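Local coordinates for GH26A (Muricauda sp. MAR_2010_75, PDB 6Q75), which probably hydrolyses glycosidic bonds of a beta-mannan or a related polysaccharide, as a family 26 glycoside hydrolase, at residues Gly49-Asn54 with Val298-Ile303; Trp172-Glu177 with Lys196-Leu201; Leu214-Asn219 with Tyr243-Ala248. All blocks are in the same frame, centred on the assembly; numbering follows the deposited sequence.

Overall arrangement
All three contacts belong to one (beta/alpha)8 barrel, the fold of family 26 glycoside hydrolases. Contact 1 closes the ring by joining the first and last barrel strands, and contacts 2 and 3 are nested between its two segments in the chain. Contacts 2 and 3 adjoin, their centres about 9 Å apart: W172 O lies 2.8 Å from V217 N and E177 N 2.7 Å from N219 O, both probable hydrogen bonds. The centre of contact 1 is about 22 and 20 Å from theirs. A bound Tris molecule, probably from the crystallisation liquor, may mark a pocket reached from contacts 1 and 2: the W299 side chain is about 3 Å away at the nearest atoms, and H176 and E177 are hydrogen-bonded to it.

Contact 1. Residues Gly49-Asn54 with Val298-Ile303; sequences GQHSYN and VWSNWI
H51 lays its imidazole over one face of the six-membered ring of W299, an offset stack with the planes 12° apart and the centroids 3.9 Å apart. The pair sits where the (beta/alpha)8 barrel closes, strand 46-51 running parallel to strand 293-299. Both side chains leave the backbone with CG anti to N (chi1 176° in H51, -172° in W299), which sets them alongside each other and pointing the same way. Within this pair the nearest atoms are H51 NE2 and W299 CH2, 3.3 Å apart. Backbone bonds V298 N to G49 O and H51 N to V298 O join the strands, but the pairing frays beyond them: the bond from S300 N to H51 O is weak. Here the chain turns away in a type II' beta turn from W299 to W302. Q50, on the sheet face shared with V298, folds its amide over this junction. Its NE2 makes a fairly straight bond to H51 O at 3.0 Å and a weak, bent one to S300 O. OE1 of Q50 rests against V298 CB and I303 CB, at 3.5 Å from each, so the amide is held between backbone acceptors and aliphatic groups. Behind it, helix 59-68 packs on Q50 through F60 and A64. S300, second residue of the turn, sets its OG 3.4 Å above the plane of the Y53 ring and over the centre. Glycerol and Tris molecules lie beside the W299 side chain, probably from the crystallisation liquor and consistent with a pocket here. One water ties Y53 OH to N301 N; another, 2.6 Å from Y53 OH, accepts from W299 NE1 at 3.0 Å.

Contact 2. Residues Trp172-Glu177 with Lys196-Leu201; sequences WRPYHE and KLWKQL
W172 meets L201 with the pyrrole side of its indole, NE1 standing 4.2 Å from L201 CD2, in an apolar junction between the fourth barrel strand and the helix that follows it. P174 comes next and packs more closely: its CB touches the same L201 methyl, CD2, at 3.5 Å, while also lying over one face of the W172 ring. P174 CG meets CZ3 of W198 at 3.8 Å, the proline and the indole crossing at about a right angle. P174 O approaches the edge of that indole, close to its plane. One residue on, Y175 holds CG anti to its carbonyl carbon (chi1 -62°), which directs the ring at the helix. L197 lies over one face of this ring in a CH-pi contact: CD2 is 3.6 Å from the centroid and only 6° off the normal. Y175 CE2 also leans on L201 CD2 at 3.7 Å, so that one methyl is touched by W172, P174 and Y175. The phenol OH is hydrogen-bonded to W149 NE1, and this fixes the far end of the ring. With an alanine here, L197 CD2 would probably be left facing a gap where the ring had been, and the indole N-H of W149 would be likely to lose its partner. W198 is anchored in turn by its NE1 to Y243 O. The junction thus forms the first half of a beta-alpha-beta crossover, with helix 194-208 laid against the outside of strand 170-173, helix 144-165 covering L197 and L201, and W216 and W218 of strand 214-221 flanking P174 and W198.

Contact 3. Residues Leu214-Asn219 with Tyr243-Ala248; sequences LIWVWN and YVDILA
W218 packs its CB against V244 CG1 at 3.6 Å, and CE3 of its six-membered ring meets L247 CD2 obliquely, in the close part of a parallel pairing between the fifth and sixth strands of the (beta/alpha)8 barrel. With CG anti to the backbone N (chi1 179°), the indole extends from the face that W218 shares with L247, towards helix 194-208. Its NE1 is taken by F237 O. On the other face V217 CG1 meets A248 CB at 3.7 Å, and A248 CB also touches the amide of N219. That amide is fixed from both ends, OD1 by R173 NE and ND2 by D250. The backbones are held by W218 N to I246 O (2.9 Å) and A248 N to W218 O (2.8 Å), with V217, W218 and N219 opposite I246, L247 and A248. Towards L214 the pairing changes character. Strand 246-251 has not yet begun, and W216 O receives two N-H groups at once, from D245 and I246. In place of a further backbone bond, the D245 carboxylate reaches across: OD2 accepts from W216 N at 2.8 Å through its anti lone pair, in a nearly linear bond (175°). Here L214 and D245 stand apart, and a water lies near both L214 O and D245 OD2. I215 CG2 supplies apolar contact, touching D245 CB and I246 CD1. The other carboxylate oxygen, OD1, accepts from V24 N. A carboxylate that takes N-H donors on both oxygens is probably ionised, and D245 serves as a side-chain substitute for strand pairing, extending the hydrogen bonding to the residue before the sixth strand begins.

Contact 1. Residues Gly49-Asn54 with Val298-Ile303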
loop_
_atom_site.group_PDB
_atom_site.type_symbol
_atom_site.label_atom_id
_atom_site.label_comp_id
_atom_site.label_asym_id
_atom_site.label_seq_id
_atom_site.Cartn_x
_atom_site.Cartn_y
_atom_site.Cartn_z
ATOM N N GLY A 49 6.762 -6.182 -8.228
ATOM C CA GLY A 49 7.049 -5.579 -6.943
ATOM C C GLY A 49 7.219 -6.625 -5.861
ATOM O O GLY A 49 6.758 -7.766 -5.984
ATOM N N GLN A 50 7.879 -6.208 -4.781
ATOM C CA GLN A 50 8.214 -7.126 -3.694
ATOM C C GLN A 50 8.284 -6.351 -2.383
ATOM O O GLN A 50 8.944 -5.313 -2.321
ATOM C CB GLN A 50 9.547 -7.824 -3.972
ATOM C CG GLN A 50 10.005 -8.735 -2.827
ATOM C CD GLN A 50 9.178 -10.013 -2.718
ATOM O OE1 GLN A 50 8.936 -10.698 -3.706
ATOM N NE2 GLN A 50 8.754 -10.347 -1.489
ATOM N N HIS A 51 7.654 -6.897 -1.348
ATOM C CA HIS A 51 7.622 -6.339 -0.001
ATOM C C HIS A 51 8.616 -7.069 0.890
ATOM O O HIS A 51 8.857 -8.267 0.711
ATOM C CB HIS A 51 6.212 -6.473 0.562
ATOM C CG HIS A 51 6.067 -6.022 1.981
ATOM N ND1 HIS A 51 5.789 -4.714 2.294
ATOM C CD2 HIS A 51 6.095 -6.694 3.160
ATOM C CE1 HIS A 51 5.664 -4.587 3.607
ATOM N NE2 HIS A 51 5.858 -5.767 4.161
ATOM N N SER A 52 9.222 -6.331 1.828
ATOM C CA SER A 52 10.086 -6.908 2.857
ATOM C C SER A 52 9.704 -6.323 4.210
ATOM O O SER A 52 9.263 -5.175 4.296
ATOM C CB SER A 52 11.588 -6.629 2.574
ATOM O OG SER A 52 12.002 -7.098 1.296
ATOM N N TYR A 53 9.862 -7.111 5.273
ATOM C CA TYR A 53 9.666 -6.563 6.610
ATOM C C TYR A 53 10.718 -5.505 6.914
ATOM O O TYR A 53 11.868 -5.594 6.463
ATOM C CB TYR A 53 9.752 -7.671 7.656
ATOM C CG TYR A 53 8.846 -8.845 7.372
ATOM C CD1 TYR A 53 7.461 -8.709 7.447
ATOM C CD2 TYR A 53 9.372 -10.102 7.061
ATOM C CE1 TYR A 53 6.625 -9.798 7.202
ATOM C CE2 TYR A 53 8.553 -11.184 6.843
ATOM C CZ TYR A 53 7.178 -11.025 6.907
ATOM O OH TYR A 53 6.337 -12.098 6.655
ATOM N N ASN A 54 10.328 -4.497 7.709
ATOM C CA ASN A 54 11.245 -3.376 7.885
ATOM C C ASN A 54 12.475 -3.723 8.722
ATOM O O ASN A 54 13.421 -2.930 8.733
ATOM C CB ASN A 54 10.534 -2.150 8.483
ATOM C CG ASN A 54 10.105 -2.337 9.956
ATOM O OD1 ASN A 54 10.871 -2.776 10.826
ATOM N ND2 ASN A 54 8.873 -1.961 10.230
ATOM N N VAL A 298 4.557 -8.927 -4.124
ATOM C CA VAL A 298 4.567 -10.184 -3.385
ATOM C C VAL A 298 4.930 -9.942 -1.928
ATOM O O VAL A 298 5.790 -9.104 -1.606
ATOM C CB VAL A 298 5.530 -11.180 -4.046
ATOM C CG1 VAL A 298 5.589 -12.467 -3.248
ATOM C CG2 VAL A 298 5.060 -11.462 -5.434
ATOM N N TRP A 299 4.254 -10.653 -1.032
ATOM C CA TRP A 299 4.425 -10.442 0.405
ATOM C C TRP A 299 5.632 -11.225 0.905
ATOM O O TRP A 299 5.547 -12.430 1.108
ATOM C CB TRP A 299 3.174 -10.871 1.157
ATOM C CG TRP A 299 3.266 -10.470 2.615
ATOM C CD1 TRP A 299 3.607 -11.264 3.667
ATOM C CD2 TRP A 299 3.091 -9.147 3.145
ATOM N NE1 TRP A 299 3.598 -10.529 4.836
ATOM C CE2 TRP A 299 3.293 -9.225 4.537
ATOM C CE3 TRP A 299 2.745 -7.912 2.580
ATOM C CZ2 TRP A 299 3.184 -8.101 5.379
ATOM C CZ3 TRP A 299 2.634 -6.810 3.410
ATOM C CH2 TRP A 299 2.856 -6.912 4.796
ATOM N N SER A 300 6.746 -10.537 1.148
ATOM C CA SER A 300 7.919 -11.169 1.761
ATOM C C SER A 300 8.220 -12.580 1.275
ATOM O O SER A 300 8.470 -12.770 0.084
ATOM C CB SER A 300 7.767 -11.150 3.274
ATOM O OG SER A 300 7.731 -9.765 3.682
ATOM N N ASN A 301 8.251 -13.572 2.175
ATOM C CA ASN A 301 8.742 -14.876 1.720
ATOM C C ASN A 301 7.695 -15.675 0.969
ATOM O O ASN A 301 7.975 -16.825 0.604
ATOM C CB ASN A 301 9.293 -15.731 2.880
ATOM C CG ASN A 301 10.267 -16.827 2.387
ATOM O OD1 ASN A 301 11.098 -16.575 1.515
ATOM N ND2 ASN A 301 10.149 -18.042 2.936
ATOM N N TRP A 302 6.512 -15.114 0.697
ATOM C CA TRP A 302 5.606 -15.790 -0.230
ATOM C C TRP A 302 6.235 -15.902 -1.613
ATOM O O TRP A 302 5.815 -16.749 -2.413
ATOM C CB TRP A 302 4.263 -15.065 -0.288
ATOM C CG TRP A 302 3.248 -15.481 0.756
ATOM C CD1 TRP A 302 2.030 -16.050 0.524
ATOM C CD2 TRP A 302 3.360 -15.359 2.191
ATOM N NE1 TRP A 302 1.376 -16.293 1.708
ATOM C CE2 TRP A 302 2.169 -15.877 2.749
ATOM C CE3 TRP A 302 4.350 -14.876 3.049
ATOM C CZ2 TRP A 302 1.942 -15.914 4.128
ATOM C CZ3 TRP A 302 4.125 -14.909 4.414
ATOM C CH2 TRP A 302 2.930 -15.430 4.941
ATOM N N ILE A 303 7.274 -15.110 -1.890
ATOM C CA ILE A 303 8.000 -15.239 -3.147
ATOM C C ILE A 303 8.574 -16.646 -3.290
ATOM O O ILE A 303 8.770 -17.128 -4.403
ATOM C CB ILE A 303 9.091 -14.148 -3.257
ATOM C CG1 ILE A 303 9.658 -14.067 -4.683
ATOM C CG2 ILE A 303 10.217 -14.398 -2.261
ATOM C CD1 ILE A 303 8.611 -13.688 -5.771
HETATM O O HOH W 1 7.512 -14.083 5.038
HETATM O O HOH W 2 3.875 -12.032 7.425
#

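Contact 2. Residues Trp172-Glu177 with Lys196-Leu201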
loop_
_atom_site.group_PDB
_atom_site.type_symbol
_atom_site.label_atom_id
_atom_site.label_comp_id
_atom_site.label_asym_id
_atom_site.label_seq_id
_atom_site.Cartn_x
_atom_site.Cartn_y
_atom_site.Cartn_z
ATOM N N TRP A 172 1.752 5.497 -1.223
ATOM C CA TRP A 172 1.426 5.458 0.199
ATOM C C TRP A 172 0.111 4.707 0.400
ATOM O O TRP A 172 -0.905 5.090 -0.184
ATOM C CB TRP A 172 1.336 6.910 0.696
ATOM C CG TRP A 172 0.820 7.142 2.056
ATOM C CD1 TRP A 172 -0.242 7.934 2.403
ATOM C CD2 TRP A 172 1.362 6.634 3.283
ATOM N NE1 TRP A 172 -0.415 7.929 3.773
ATOM C CE2 TRP A 172 0.564 7.154 4.337
ATOM C CE3 TRP A 172 2.439 5.789 3.594
ATOM C CZ2 TRP A 172 0.798 6.854 5.679
ATOM C CZ3 TRP A 172 2.663 5.468 4.932
ATOM C CH2 TRP A 172 1.853 6.031 5.965
ATOM N N ARG A 173 0.132 3.595 1.178
ATOM C CA ARG A 173 -1.028 2.711 1.323
ATOM C C ARG A 173 -1.386 2.569 2.804
ATOM O O ARG A 173 -1.070 1.561 3.444
ATOM C CB ARG A 173 -0.784 1.340 0.658
ATOM C CG ARG A 173 0.195 1.370 -0.533
ATOM C CD ARG A 173 0.126 0.052 -1.321
ATOM N NE ARG A 173 0.120 -1.115 -0.425
ATOM C CZ ARG A 173 1.211 -1.600 0.167
ATOM N NH1 ARG A 173 1.108 -2.649 0.976
ATOM N NH2 ARG A 173 2.403 -1.026 -0.023
ATOM N N PRO A 174 -1.993 3.598 3.403
ATOM C CA PRO A 174 -2.377 3.521 4.816
ATOM C C PRO A 174 -3.691 2.774 5.062
ATOM O O PRO A 174 -4.601 2.756 4.229
ATOM C CB PRO A 174 -2.515 5.005 5.199
ATOM C CG PRO A 174 -3.106 5.630 3.905
ATOM C CD PRO A 174 -2.440 4.826 2.740
ATOM N N TYR A 175 -3.799 2.200 6.261
ATOM C CA TYR A 175 -5.044 1.602 6.760
ATOM C C TYR A 175 -5.619 0.617 5.736
ATOM O O TYR A 175 -6.793 0.674 5.364
ATOM C CB TYR A 175 -6.068 2.662 7.113
ATOM C CG TYR A 175 -5.623 3.597 8.225
ATOM C CD1 TYR A 175 -5.184 3.099 9.462
ATOM C CD2 TYR A 175 -5.652 4.972 8.048
ATOM C CE1 TYR A 175 -4.774 3.964 10.492
ATOM C CE2 TYR A 175 -5.260 5.845 9.086
ATOM C CZ TYR A 175 -4.817 5.327 10.289
ATOM O OH TYR A 175 -4.417 6.189 11.303
ATOM N N HIS A 176 -4.753 -0.264 5.271
ATOM C CA HIS A 176 -5.064 -1.194 4.197
ATOM C C HIS A 176 -6.014 -2.301 4.676
ATOM O O HIS A 176 -6.204 -2.528 5.875
ATOM C CB HIS A 176 -3.772 -1.817 3.666
ATOM C CG HIS A 176 -3.034 -2.570 4.726
ATOM N ND1 HIS A 176 -2.509 -1.953 5.837
ATOM C CD2 HIS A 176 -2.810 -3.893 4.887
ATOM C CE1 HIS A 176 -1.955 -2.860 6.624
ATOM N NE2 HIS A 176 -2.116 -4.049 6.061
ATOM N N GLU A 177 -6.630 -2.988 3.711
ATOM C CA GLU A 177 -7.575 -4.087 4.005
ATOM C C GLU A 177 -8.710 -3.612 4.926
ATOM O O GLU A 177 -9.225 -4.352 5.770
ATOM C CB GLU A 177 -6.833 -5.302 4.586
ATOM C CG GLU A 177 -5.884 -5.926 3.527
ATOM C CD GLU A 177 -5.085 -7.154 4.005
ATOM O OE1 GLU A 177 -5.272 -7.635 5.153
ATOM O OE2 GLU A 177 -4.282 -7.669 3.193
ATOM N N LYS A 196 -14.077 8.682 7.246
ATOM C CA LYS A 196 -13.720 9.846 8.052
ATOM C C LYS A 196 -12.300 9.724 8.601
ATOM O O LYS A 196 -11.595 10.738 8.717
ATOM C CB LYS A 196 -14.737 10.028 9.183
ATOM C CG LYS A 196 -14.535 11.330 9.975
ATOM C CD LYS A 196 -15.495 11.454 11.145
ATOM C CE LYS A 196 -15.694 12.933 11.523
ATOM N NZ LYS A 196 -16.865 13.181 12.427
ATOM N N LEU A 197 -11.865 8.501 8.932
ATOM C CA LEU A 197 -10.465 8.285 9.283
ATOM C C LEU A 197 -9.551 8.604 8.102
ATOM O O LEU A 197 -8.518 9.262 8.266
ATOM C CB LEU A 197 -10.246 6.840 9.757
ATOM C CG LEU A 197 -8.782 6.419 9.970
ATOM C CD1 LEU A 197 -8.145 7.338 11.035
ATOM C CD2 LEU A 197 -8.652 4.925 10.400
ATOM N N TRP A 198 -9.901 8.125 6.905
ATOM C CA TRP A 198 -9.080 8.395 5.731
ATOM C C TRP A 198 -8.907 9.894 5.519
ATOM O O TRP A 198 -7.788 10.389 5.310
ATOM C CB TRP A 198 -9.723 7.755 4.505
ATOM C CG TRP A 198 -8.916 7.893 3.249
ATOM C CD1 TRP A 198 -8.921 8.936 2.364
ATOM C CD2 TRP A 198 -7.983 6.940 2.744
ATOM N NE1 TRP A 198 -8.043 8.677 1.327
ATOM C CE2 TRP A 198 -7.457 7.459 1.543
ATOM C CE3 TRP A 198 -7.535 5.693 3.197
ATOM C CZ2 TRP A 198 -6.513 6.770 0.784
ATOM C CZ3 TRP A 198 -6.587 5.018 2.442
ATOM C CH2 TRP A 198 -6.082 5.565 1.260
ATOM N N LYS A 199 -10.011 10.641 5.585
ATOM C CA LYS A 199 -9.936 12.077 5.332
ATOM C C LYS A 199 -9.167 12.803 6.426
ATOM O O LYS A 199 -8.474 13.790 6.146
ATOM C CB LYS A 199 -11.341 12.653 5.199
ATOM C CG LYS A 199 -12.135 12.098 4.016
ATOM C CD LYS A 199 -13.572 12.545 4.149
ATOM C CE LYS A 199 -14.555 11.649 3.425
ATOM N NZ LYS A 199 -15.934 12.110 3.796
ATOM N N GLN A 200 -9.272 12.330 7.670
ATOM C CA GLN A 200 -8.524 12.947 8.766
ATOM C C GLN A 200 -7.024 12.724 8.597
ATOM O O GLN A 200 -6.214 13.631 8.845
ATOM C CB GLN A 200 -9.005 12.396 10.113
ATOM C CG GLN A 200 -8.470 13.145 11.328
ATOM C CD GLN A 200 -9.119 12.653 12.619
ATOM O OE1 GLN A 200 -8.510 11.913 13.404
ATOM N NE2 GLN A 200 -10.362 13.025 12.818
ATOM N N LEU A 201 -6.629 11.518 8.192
ATOM C CA LEU A 201 -5.221 11.275 7.914
ATOM C C LEU A 201 -4.765 12.119 6.731
ATOM O O LEU A 201 -3.663 12.679 6.739
ATOM C CB LEU A 201 -4.986 9.786 7.629
ATOM C CG LEU A 201 -3.512 9.430 7.353
ATOM C CD1 LEU A 201 -2.718 9.521 8.638
ATOM C CD2 LEU A 201 -3.369 8.010 6.788
#

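Contact 3. Residues Leu214-Asn219 with Tyr243-Ala248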
loop_
_atom_site.group_PDB
_atom_site.type_symbol
_atom_site.label_atom_id
_atom_site.label_comp_id
_atom_site.label_asym_id
_atom_site.label_seq_id
_atom_site.Cartn_x
_atom_site.Cartn_y
_atom_site.Cartn_z
ATOM N N LEU A 214 3.246 12.293 -1.778
ATOM C CA LEU A 214 2.500 11.050 -1.607
ATOM C C LEU A 214 1.521 10.826 -2.754
ATOM O O LEU A 214 0.877 11.764 -3.232
ATOM C CB LEU A 214 1.737 11.049 -0.285
ATOM C CG LEU A 214 2.553 11.480 0.944
ATOM C CD1 LEU A 214 1.689 11.503 2.195
ATOM C CD2 LEU A 214 3.720 10.525 1.135
ATOM N N ILE A 215 1.493 9.591 -3.256
ATOM C CA ILE A 215 0.431 9.097 -4.121
ATOM C C ILE A 215 -0.477 8.256 -3.240
ATOM O O ILE A 215 -0.020 7.283 -2.625
ATOM C CB ILE A 215 1.003 8.271 -5.289
ATOM C CG1 ILE A 215 1.718 9.205 -6.282
ATOM C CG2 ILE A 215 -0.097 7.492 -6.011
ATOM C CD1 ILE A 215 2.640 8.468 -7.228
ATOM N N TRP A 216 -1.758 8.607 -3.165
ATOM C CA TRP A 216 -2.625 7.995 -2.165
ATOM C C TRP A 216 -3.234 6.718 -2.714
ATOM O O TRP A 216 -4.087 6.758 -3.608
ATOM C CB TRP A 216 -3.707 8.964 -1.697
ATOM C CG TRP A 216 -3.104 9.998 -0.774
ATOM C CD1 TRP A 216 -2.314 11.059 -1.121
ATOM C CD2 TRP A 216 -3.151 9.985 0.661
ATOM N NE1 TRP A 216 -1.915 11.739 0.011
ATOM C CE2 TRP A 216 -2.413 11.094 1.114
ATOM C CE3 TRP A 216 -3.780 9.168 1.601
ATOM C CZ2 TRP A 216 -2.265 11.385 2.467
ATOM C CZ3 TRP A 216 -3.637 9.461 2.942
ATOM C CH2 TRP A 216 -2.897 10.581 3.362
ATOM N N VAL A 217 -2.827 5.586 -2.144
ATOM C CA VAL A 217 -3.275 4.282 -2.625
ATOM C C VAL A 217 -4.273 3.761 -1.609
ATOM O O VAL A 217 -3.904 3.454 -0.466
ATOM C CB VAL A 217 -2.125 3.290 -2.811
ATOM C CG1 VAL A 217 -2.687 1.947 -3.402
ATOM C CG2 VAL A 217 -1.037 3.881 -3.723
ATOM N N TRP A 218 -5.531 3.641 -2.037
ATOM C CA TRP A 218 -6.596 3.063 -1.229
ATOM C C TRP A 218 -6.573 1.565 -1.495
ATOM O O TRP A 218 -6.904 1.140 -2.597
ATOM C CB TRP A 218 -7.930 3.695 -1.624
ATOM C CG TRP A 218 -9.161 3.198 -0.888
ATOM C CD1 TRP A 218 -9.695 3.694 0.285
ATOM C CD2 TRP A 218 -10.044 2.169 -1.325
ATOM N NE1 TRP A 218 -10.851 3.016 0.603
ATOM C CE2 TRP A 218 -11.083 2.070 -0.366
ATOM C CE3 TRP A 218 -10.056 1.303 -2.432
ATOM C CZ2 TRP A 218 -12.113 1.143 -0.479
ATOM C CZ3 TRP A 218 -11.089 0.379 -2.536
ATOM C CH2 TRP A 218 -12.100 0.311 -1.576
ATOM N N ASN A 219 -6.145 0.774 -0.497
ATOM C CA ASN A 219 -5.764 -0.633 -0.692
ATOM C C ASN A 219 -6.715 -1.495 0.140
ATOM O O ASN A 219 -6.546 -1.607 1.359
ATOM C CB ASN A 219 -4.302 -0.842 -0.264
ATOM C CG ASN A 219 -3.689 -2.171 -0.753
ATOM O OD1 ASN A 219 -2.467 -2.273 -0.866
ATOM N ND2 ASN A 219 -4.526 -3.183 -1.032
ATOM N N TYR A 243 -9.900 12.022 -2.685
ATOM C CA TYR A 243 -8.927 11.629 -1.676
ATOM C C TYR A 243 -8.099 10.418 -2.068
ATOM O O TYR A 243 -7.341 9.913 -1.226
ATOM C CB TYR A 243 -9.633 11.305 -0.353
ATOM C CG TYR A 243 -10.344 12.511 0.210
ATOM C CD1 TYR A 243 -9.629 13.537 0.786
ATOM C CD2 TYR A 243 -11.726 12.611 0.171
ATOM C CE1 TYR A 243 -10.268 14.656 1.297
ATOM C CE2 TYR A 243 -12.371 13.724 0.688
ATOM C CZ TYR A 243 -11.639 14.739 1.246
ATOM O OH TYR A 243 -12.268 15.858 1.757
ATOM N N VAL A 244 -8.229 9.920 -3.295
ATOM C CA VAL A 244 -7.582 8.662 -3.683
ATOM C C VAL A 244 -6.971 8.837 -5.073
ATOM O O VAL A 244 -7.647 9.319 -5.986
ATOM C CB VAL A 244 -8.585 7.487 -3.684
ATOM C CG1 VAL A 244 -7.906 6.210 -4.211
ATOM C CG2 VAL A 244 -9.195 7.254 -2.285
ATOM N N ASP A 245 -5.694 8.442 -5.242
ATOM C CA ASP A 245 -5.027 8.440 -6.547
ATOM C C ASP A 245 -5.136 7.089 -7.249
ATOM O O ASP A 245 -5.332 7.035 -8.467
ATOM C CB ASP A 245 -3.535 8.770 -6.389
ATOM C CG ASP A 245 -3.276 10.247 -6.052
ATOM O OD1 ASP A 245 -3.698 11.151 -6.826
ATOM O OD2 ASP A 245 -2.649 10.497 -4.996
ATOM N N ILE A 246 -4.968 6.008 -6.505
ATOM C CA ILE A 246 -4.881 4.661 -7.073
ATOM C C ILE A 246 -5.688 3.741 -6.175
ATOM O O ILE A 246 -5.633 3.873 -4.948
ATOM C CB ILE A 246 -3.411 4.212 -7.158
ATOM C CG1 ILE A 246 -2.626 5.147 -8.078
ATOM C CG2 ILE A 246 -3.308 2.734 -7.662
ATOM C CD1 ILE A 246 -1.292 4.629 -8.454
ATOM N N LEU A 247 -6.421 2.783 -6.766
ATOM C CA LEU A 247 -7.126 1.773 -5.980
ATOM C C LEU A 247 -6.404 0.438 -6.080
ATOM O O LEU A 247 -5.844 0.096 -7.118
ATOM C CB LEU A 247 -8.598 1.609 -6.413
ATOM C CG LEU A 247 -9.540 2.803 -6.172
ATOM C CD1 LEU A 247 -9.291 3.949 -7.130
ATOM C CD2 LEU A 247 -11.027 2.368 -6.195
ATOM N N ALA A 248 -6.328 -0.271 -4.966
ATOM C CA ALA A 248 -5.572 -1.505 -4.955
ATOM C C ALA A 248 -6.320 -2.529 -4.126
ATOM O O ALA A 248 -7.185 -2.199 -3.311
ATOM C CB ALA A 248 -4.165 -1.312 -4.379
HETATM O O HOH W 3 -1.604 12.735 -4.517
#